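Local coordinates for protein alpha-1,2-mannosidase (Bacteroides thetaiotaomicron, PDB 2WW2) that probably hydrolyses alpha-mannosidic linkages with inversion of configuration, as a calcium-dependent glycoside hydrolase of family 92 from a human gut symbiont, at residues L593-Y605 and P720-S734. Sequence-based numbering, arbitrary orientation.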
loop_
_atom_site.group_PDB
_atom_site.type_symbol
_atom_site.label_atom_id
_atom_site.label_comp_id
_atom_site.label_asym_id
_atom_site.label_seq_id
_atom_site.Cartn_x
_atom_site.Cartn_y
_atom_site.Cartn_z
ATOM N N LEU A 593 -25.721 -3.857 -5.169
ATOM C CA LEU A 593 -26.115 -5.081 -4.445
ATOM C C LEU A 593 -26.835 -4.771 -3.128
ATOM O O LEU A 593 -27.593 -5.591 -2.628
ATOM C CB LEU A 593 -24.916 -6.014 -4.229
ATOM C CG LEU A 593 -24.394 -6.710 -5.495
ATOM C CD1 LEU A 593 -23.070 -7.462 -5.228
ATOM C CD2 LEU A 593 -25.428 -7.663 -6.029
ATOM N N TYR A 594 -26.611 -3.591 -2.560
ATOM C CA TYR A 594 -27.353 -3.224 -1.352
ATOM C C TYR A 594 -28.868 -3.240 -1.586
ATOM O O TYR A 594 -29.617 -3.401 -0.633
ATOM C CB TYR A 594 -26.963 -1.861 -0.836
ATOM C CG TYR A 594 -25.521 -1.696 -0.368
ATOM C CD1 TYR A 594 -25.113 -2.146 0.888
ATOM C CD2 TYR A 594 -24.600 -1.015 -1.150
ATOM C CE1 TYR A 594 -23.811 -1.942 1.338
ATOM C CE2 TYR A 594 -23.281 -0.817 -0.719
ATOM C CZ TYR A 594 -22.898 -1.281 0.519
ATOM O OH TYR A 594 -21.603 -1.069 0.947
ATOM N N ASP A 595 -29.298 -3.066 -2.838
ATOM C CA ASP A 595 -30.730 -3.093 -3.214
ATOM C C ASP A 595 -31.369 -4.453 -2.987
ATOM O O ASP A 595 -32.599 -4.560 -2.907
ATOM C CB ASP A 595 -30.923 -2.775 -4.702
ATOM C CG ASP A 595 -30.893 -1.278 -5.027
ATOM O OD1 ASP A 595 -30.975 -0.431 -4.119
ATOM O OD2 ASP A 595 -30.824 -0.947 -6.238
ATOM N N TYR A 596 -30.538 -5.494 -2.932
ATOM C CA TYR A 596 -31.001 -6.884 -2.861
ATOM C C TYR A 596 -31.028 -7.421 -1.431
ATOM O O TYR A 596 -31.577 -8.498 -1.163
ATOM C CB TYR A 596 -30.089 -7.791 -3.721
ATOM C CG TYR A 596 -30.151 -7.477 -5.203
ATOM C CD1 TYR A 596 -30.776 -8.353 -6.096
ATOM C CD2 TYR A 596 -29.601 -6.303 -5.703
ATOM C CE1 TYR A 596 -30.852 -8.061 -7.455
ATOM C CE2 TYR A 596 -29.673 -5.994 -7.059
ATOM C CZ TYR A 596 -30.302 -6.882 -7.928
ATOM O OH TYR A 596 -30.379 -6.558 -9.261
ATOM N N ILE A 597 -30.409 -6.682 -0.514
ATOM C CA ILE A 597 -30.210 -7.187 0.829
ATOM C C ILE A 597 -30.624 -6.166 1.883
ATOM O O ILE A 597 -30.160 -6.227 3.015
ATOM C CB ILE A 597 -28.736 -7.635 1.040
ATOM C CG1 ILE A 597 -27.781 -6.457 0.883
ATOM C CG2 ILE A 597 -28.366 -8.679 0.022
ATOM C CD1 ILE A 597 -26.338 -6.875 0.703
ATOM N N GLY A 598 -31.453 -5.200 1.487
ATOM C CA GLY A 598 -32.199 -4.393 2.450
ATOM C C GLY A 598 -31.657 -3.043 2.859
ATOM O O GLY A 598 -32.182 -2.426 3.785
ATOM N N GLN A 599 -30.622 -2.554 2.187
ATOM C CA GLN A 599 -30.113 -1.235 2.549
ATOM C C GLN A 599 -29.860 -0.358 1.325
ATOM O O GLN A 599 -28.714 0.012 1.052
ATOM C CB GLN A 599 -28.844 -1.367 3.393
ATOM C CG GLN A 599 -29.030 -2.219 4.666
ATOM C CD GLN A 599 -27.845 -2.111 5.609
ATOM O OE1 GLN A 599 -26.726 -1.804 5.189
ATOM N NE2 GLN A 599 -28.081 -2.375 6.891
ATOM N N PRO A 600 -30.930 -0.027 0.583
ATOM C CA PRO A 600 -30.808 0.745 -0.663
ATOM C C PRO A 600 -30.135 2.101 -0.461
ATOM O O PRO A 600 -29.562 2.652 -1.402
ATOM C CB PRO A 600 -32.270 0.912 -1.147
ATOM C CG PRO A 600 -33.120 0.520 0.010
ATOM C CD PRO A 600 -32.318 -0.448 0.843
ATOM N N TRP A 601 -30.197 2.636 0.756
ATOM C CA TRP A 601 -29.601 3.949 1.009
ATOM C C TRP A 601 -28.091 3.940 0.820
ATOM O O TRP A 601 -27.519 4.951 0.437
ATOM C CB TRP A 601 -29.980 4.509 2.393
ATOM C CG TRP A 601 -29.604 3.638 3.571
ATOM C CD1 TRP A 601 -28.449 3.688 4.299
ATOM C CD2 TRP A 601 -30.414 2.618 4.170
ATOM N NE1 TRP A 601 -28.478 2.742 5.302
ATOM C CE2 TRP A 601 -29.677 2.075 5.247
ATOM C CE3 TRP A 601 -31.684 2.103 3.893
ATOM C CZ2 TRP A 601 -30.173 1.046 6.050
ATOM C CZ3 TRP A 601 -32.179 1.078 4.704
ATOM C CH2 TRP A 601 -31.422 0.565 5.765
ATOM N N LYS A 602 -27.456 2.797 1.077
ATOM C CA LYS A 602 -26.022 2.664 0.842
ATOM C C LYS A 602 -25.663 2.666 -0.661
ATOM O O LYS A 602 -24.665 3.242 -1.059
ATOM C CB LYS A 602 -25.476 1.431 1.566
ATOM C CG LYS A 602 -25.524 1.579 3.107
ATOM C CD LYS A 602 -24.833 0.382 3.811
ATOM C CE LYS A 602 -24.709 0.585 5.327
ATOM N NZ LYS A 602 -24.209 -0.686 5.935
ATOM N N THR A 603 -26.491 2.021 -1.480
ATOM C CA THR A 603 -26.385 2.115 -2.932
ATOM C C THR A 603 -26.472 3.576 -3.346
ATOM O O THR A 603 -25.633 4.065 -4.099
ATOM C CB THR A 603 -27.531 1.310 -3.624
ATOM O OG1 THR A 603 -27.270 -0.092 -3.496
ATOM C CG2 THR A 603 -27.622 1.664 -5.103
ATOM N N GLN A 604 -27.454 4.283 -2.793
ATOM C CA GLN A 604 -27.688 5.669 -3.153
ATOM C C GLN A 604 -26.473 6.541 -2.798
ATOM O O GLN A 604 -26.019 7.358 -3.615
ATOM C CB GLN A 604 -28.943 6.182 -2.444
ATOM C CG GLN A 604 -30.242 5.560 -2.969
ATOM C CD GLN A 604 -31.356 5.515 -1.917
ATOM O OE1 GLN A 604 -31.388 6.314 -0.967
ATOM N NE2 GLN A 604 -32.280 4.573 -2.087
ATOM N N TYR A 605 -25.944 6.369 -1.589
ATOM C CA TYR A 605 -24.802 7.176 -1.159
ATOM C C TYR A 605 -23.561 6.909 -2.010
ATOM O O TYR A 605 -22.962 7.843 -2.548
ATOM C CB TYR A 605 -24.457 6.947 0.318
ATOM C CG TYR A 605 -23.187 7.655 0.704
ATOM C CD1 TYR A 605 -23.188 9.019 0.982
ATOM C CD2 TYR A 605 -21.978 6.977 0.727
ATOM C CE1 TYR A 605 -22.013 9.688 1.319
ATOM C CE2 TYR A 605 -20.794 7.633 1.050
ATOM C CZ TYR A 605 -20.819 8.983 1.343
ATOM O OH TYR A 605 -19.640 9.621 1.663
ATOM N N PRO A 720 -30.661 9.381 4.972
ATOM C CA PRO A 720 -31.266 8.176 4.400
ATOM C C PRO A 720 -32.596 7.891 5.058
ATOM O O PRO A 720 -32.793 8.260 6.225
ATOM C CB PRO A 720 -30.273 7.075 4.758
ATOM C CG PRO A 720 -29.522 7.618 5.959
ATOM C CD PRO A 720 -29.418 9.097 5.704
ATOM N N ASN A 721 -33.507 7.269 4.315
ATOM C CA ASN A 721 -34.751 6.784 4.885
ATOM C C ASN A 721 -34.635 5.287 5.123
ATOM O O ASN A 721 -34.800 4.489 4.196
ATOM C CB ASN A 721 -35.933 7.064 3.961
ATOM C CG ASN A 721 -37.260 6.564 4.543
ATOM O OD1 ASN A 721 -37.285 5.912 5.585
ATOM N ND2 ASN A 721 -38.362 6.864 3.866
ATOM N N GLN A 722 -34.358 4.907 6.368
ATOM C CA GLN A 722 -34.050 3.515 6.674
ATOM C C GLN A 722 -35.277 2.623 6.761
ATOM O O GLN A 722 -35.149 1.431 7.031
ATOM C CB GLN A 722 -33.187 3.412 7.941
ATOM C CG GLN A 722 -31.754 3.853 7.675
ATOM C CD GLN A 722 -30.930 4.015 8.922
ATOM O OE1 GLN A 722 -31.266 3.491 9.975
ATOM N NE2 GLN A 722 -29.838 4.740 8.810
ATOM N N GLN A 723 -36.457 3.201 6.547
ATOM C CA GLN A 723 -37.695 2.419 6.541
ATOM C C GLN A 723 -38.158 2.093 5.138
ATOM O O GLN A 723 -39.219 1.496 4.971
ATOM C CB GLN A 723 -38.839 3.161 7.232
ATOM C CG GLN A 723 -38.481 3.826 8.539
ATOM C CD GLN A 723 -39.678 4.058 9.416
ATOM O OE1 GLN A 723 -40.079 5.200 9.641
ATOM N NE2 GLN A 723 -40.268 2.970 9.923
ATOM N N ARG A 724 -37.408 2.524 4.126
ATOM C CA ARG A 724 -37.863 2.353 2.748
ATOM C C ARG A 724 -37.017 1.331 2.006
ATOM O O ARG A 724 -35.791 1.376 2.052
ATOM C CB ARG A 724 -37.811 3.700 1.999
ATOM C CG ARG A 724 -38.126 3.580 0.540
ATOM C CD ARG A 724 -38.123 4.922 -0.199
ATOM N NE ARG A 724 -38.617 4.663 -1.546
ATOM C CZ ARG A 724 -37.890 4.098 -2.499
ATOM N NH1 ARG A 724 -36.620 3.822 -2.264
ATOM N NH2 ARG A 724 -38.428 3.831 -3.686
ATOM N N GLY A 725 -37.670 0.419 1.299
ATOM C CA GLY A 725 -36.952 -0.519 0.444
ATOM C C GLY A 725 -36.262 -1.638 1.197
ATOM O O GLY A 725 -35.295 -2.218 0.702
ATOM N N THR A 726 -36.766 -1.959 2.390
ATOM C CA THR A 726 -36.106 -2.937 3.258
ATOM C C THR A 726 -36.810 -4.297 3.297
ATOM O O THR A 726 -36.317 -5.234 3.913
ATOM C CB THR A 726 -36.013 -2.408 4.706
ATOM O OG1 THR A 726 -37.338 -2.198 5.200
ATOM C CG2 THR A 726 -35.256 -1.084 4.745
ATOM N N GLN A 727 -37.953 -4.416 2.635
ATOM C CA GLN A 727 -38.728 -5.659 2.691
ATOM C C GLN A 727 -38.400 -6.635 1.556
ATOM O O GLN A 727 -37.981 -6.225 0.492
ATOM C CB GLN A 727 -40.222 -5.331 2.661
ATOM C CG GLN A 727 -40.651 -4.432 3.800
ATOM C CD GLN A 727 -40.320 -5.057 5.142
ATOM O OE1 GLN A 727 -40.793 -6.149 5.455
ATOM N NE2 GLN A 727 -39.487 -4.378 5.933
ATOM N N PRO A 728 -38.623 -7.941 1.777
ATOM C CA PRO A 728 -38.340 -8.913 0.715
ATOM C C PRO A 728 -39.082 -8.623 -0.587
ATOM O O PRO A 728 -38.556 -8.896 -1.662
ATOM C CB PRO A 728 -38.792 -10.251 1.327
ATOM C CG PRO A 728 -38.622 -10.034 2.816
ATOM C CD PRO A 728 -39.035 -8.592 3.034
ATOM N N ALA A 729 -40.282 -8.058 -0.507
ATOM C CA ALA A 729 -41.010 -7.710 -1.720
ATOM C C ALA A 729 -40.323 -6.603 -2.506
ATOM O O ALA A 729 -40.622 -6.407 -3.678
ATOM C CB ALA A 729 -42.434 -7.296 -1.398
ATOM N N ASP A 730 -39.423 -5.863 -1.861
ATOM C CA ASP A 730 -38.773 -4.739 -2.524
ATOM C C ASP A 730 -37.512 -5.143 -3.302
ATOM O O ASP A 730 -36.987 -4.344 -4.078
ATOM C CB ASP A 730 -38.402 -3.649 -1.508
ATOM C CG ASP A 730 -39.607 -3.124 -0.749
ATOM O OD1 ASP A 730 -40.697 -3.017 -1.354
ATOM O OD2 ASP A 730 -39.455 -2.816 0.453
ATOM N N PHE A 731 -37.023 -6.364 -3.087
ATOM C CA PHE A 731 -35.737 -6.788 -3.658
ATOM C C PHE A 731 -35.868 -7.301 -5.096
ATOM O O PHE A 731 -36.855 -7.960 -5.439
ATOM C CB PHE A 731 -35.049 -7.866 -2.793
ATOM C CG PHE A 731 -34.930 -7.510 -1.329
ATOM C CD1 PHE A 731 -34.889 -6.185 -0.911
ATOM C CD2 PHE A 731 -34.841 -8.513 -0.372
ATOM C CE1 PHE A 731 -34.790 -5.872 0.433
ATOM C CE2 PHE A 731 -34.727 -8.210 0.966
ATOM C CZ PHE A 731 -34.699 -6.893 1.373
ATOM N N PRO A 732 -34.856 -7.040 -5.935
ATOM C CA PRO A 732 -34.892 -7.566 -7.300
ATOM C C PRO A 732 -34.596 -9.066 -7.348
ATOM O O PRO A 732 -34.477 -9.726 -6.295
ATOM C CB PRO A 732 -33.803 -6.754 -8.031
ATOM C CG PRO A 732 -33.445 -5.629 -7.082
ATOM C CD PRO A 732 -33.694 -6.169 -5.716
ATOM N N TYR A 733 -34.502 -9.607 -8.562
ATOM C CA TYR A 733 -34.413 -11.047 -8.775
ATOM C C TYR A 733 -33.151 -11.715 -8.213
ATOM O O TYR A 733 -32.061 -11.164 -8.279
ATOM C CB TYR A 733 -34.491 -11.332 -10.282
ATOM C CG TYR A 733 -34.246 -12.778 -10.681
ATOM C CD1 TYR A 733 -35.290 -13.695 -10.708
ATOM C CD2 TYR A 733 -32.980 -13.210 -11.068
ATOM C CE1 TYR A 733 -35.089 -14.994 -11.085
ATOM C CE2 TYR A 733 -32.762 -14.516 -11.439
ATOM C CZ TYR A 733 -33.830 -15.401 -11.456
ATOM O OH TYR A 733 -33.648 -16.686 -11.833
ATOM N N SER A 734 -33.310 -12.913 -7.668
ATOM C CA SER A 734 -32.176 -13.811 -7.488
ATOM C C SER A 734 -32.638 -15.187 -7.889
ATOM O O SER A 734 -33.776 -15.570 -7.607
ATOM C CB SER A 734 -31.701 -13.872 -6.030
ATOM O OG SER A 734 -31.025 -12.687 -5.655
HETATM O O HOH W 1 -34.741 4.822 -0.460
HETATM O O HOH W 2 -32.842 6.813 1.481
#
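Trp601 against Gln722 and Tyr596 against Pro732 show how a C-terminal tail can be laid against a helix, and the turn leading into it, by aromatic faces and prolines. Trp601 sits in the first turn of helix 600-613, its CG lodged between the backbone N and the carbonyl carbon (chi1 58°), a rotamer that swings the indole out over the tail. Gln722 CG lies over one face of the indole, 3.6 Å from the centroid of its six-membered ring, a CH-pi contact, while Gln599 CB covers the opposite face. The Gln722 amide beyond is turned 24° from the indole plane; its OE1 accepts from Ser59 N and its NE2 donates to Thr57 O, both of the second subunit. Thr726 CG2 meets the ring edge, 3.8 Å from Trp601 CZ3, and Pro720 CB packs on Trp601 CB at 3.5 Å. Replacing the indole by an alanine's methyl would probably open a gap between Gln599 and Gln722 and take away the surface on which the Gln722 chain rests.

At the other end, Pro732 lies across one face of the Tyr596 ring, CG 3.6 Å from the centroid in a second CH-pi contact, and Tyr733 O comes to the ring edge, 3.4 Å from Tyr596 CE1. Phe731 offers a face to Tyr596 O, 3.4 Å from Phe731 CD2. Between these ends a beta carbon on Gly725 would clash with the Pro600 ring.

Water bridges the polar groups: one molecule accepts from Gln604 NE2 and Arg724 NH1, another donates to Gln604 OE1, which also accepts from Ile686 N, and accepts from Asn721 N; Arg724's strongest polar partner is Phe696. The pairing of 593-605 with 720-734 therefore rests on shape, ring faces and bridging solvent, while the tail's direct bonds go to other parts of the chain, such as Asn699.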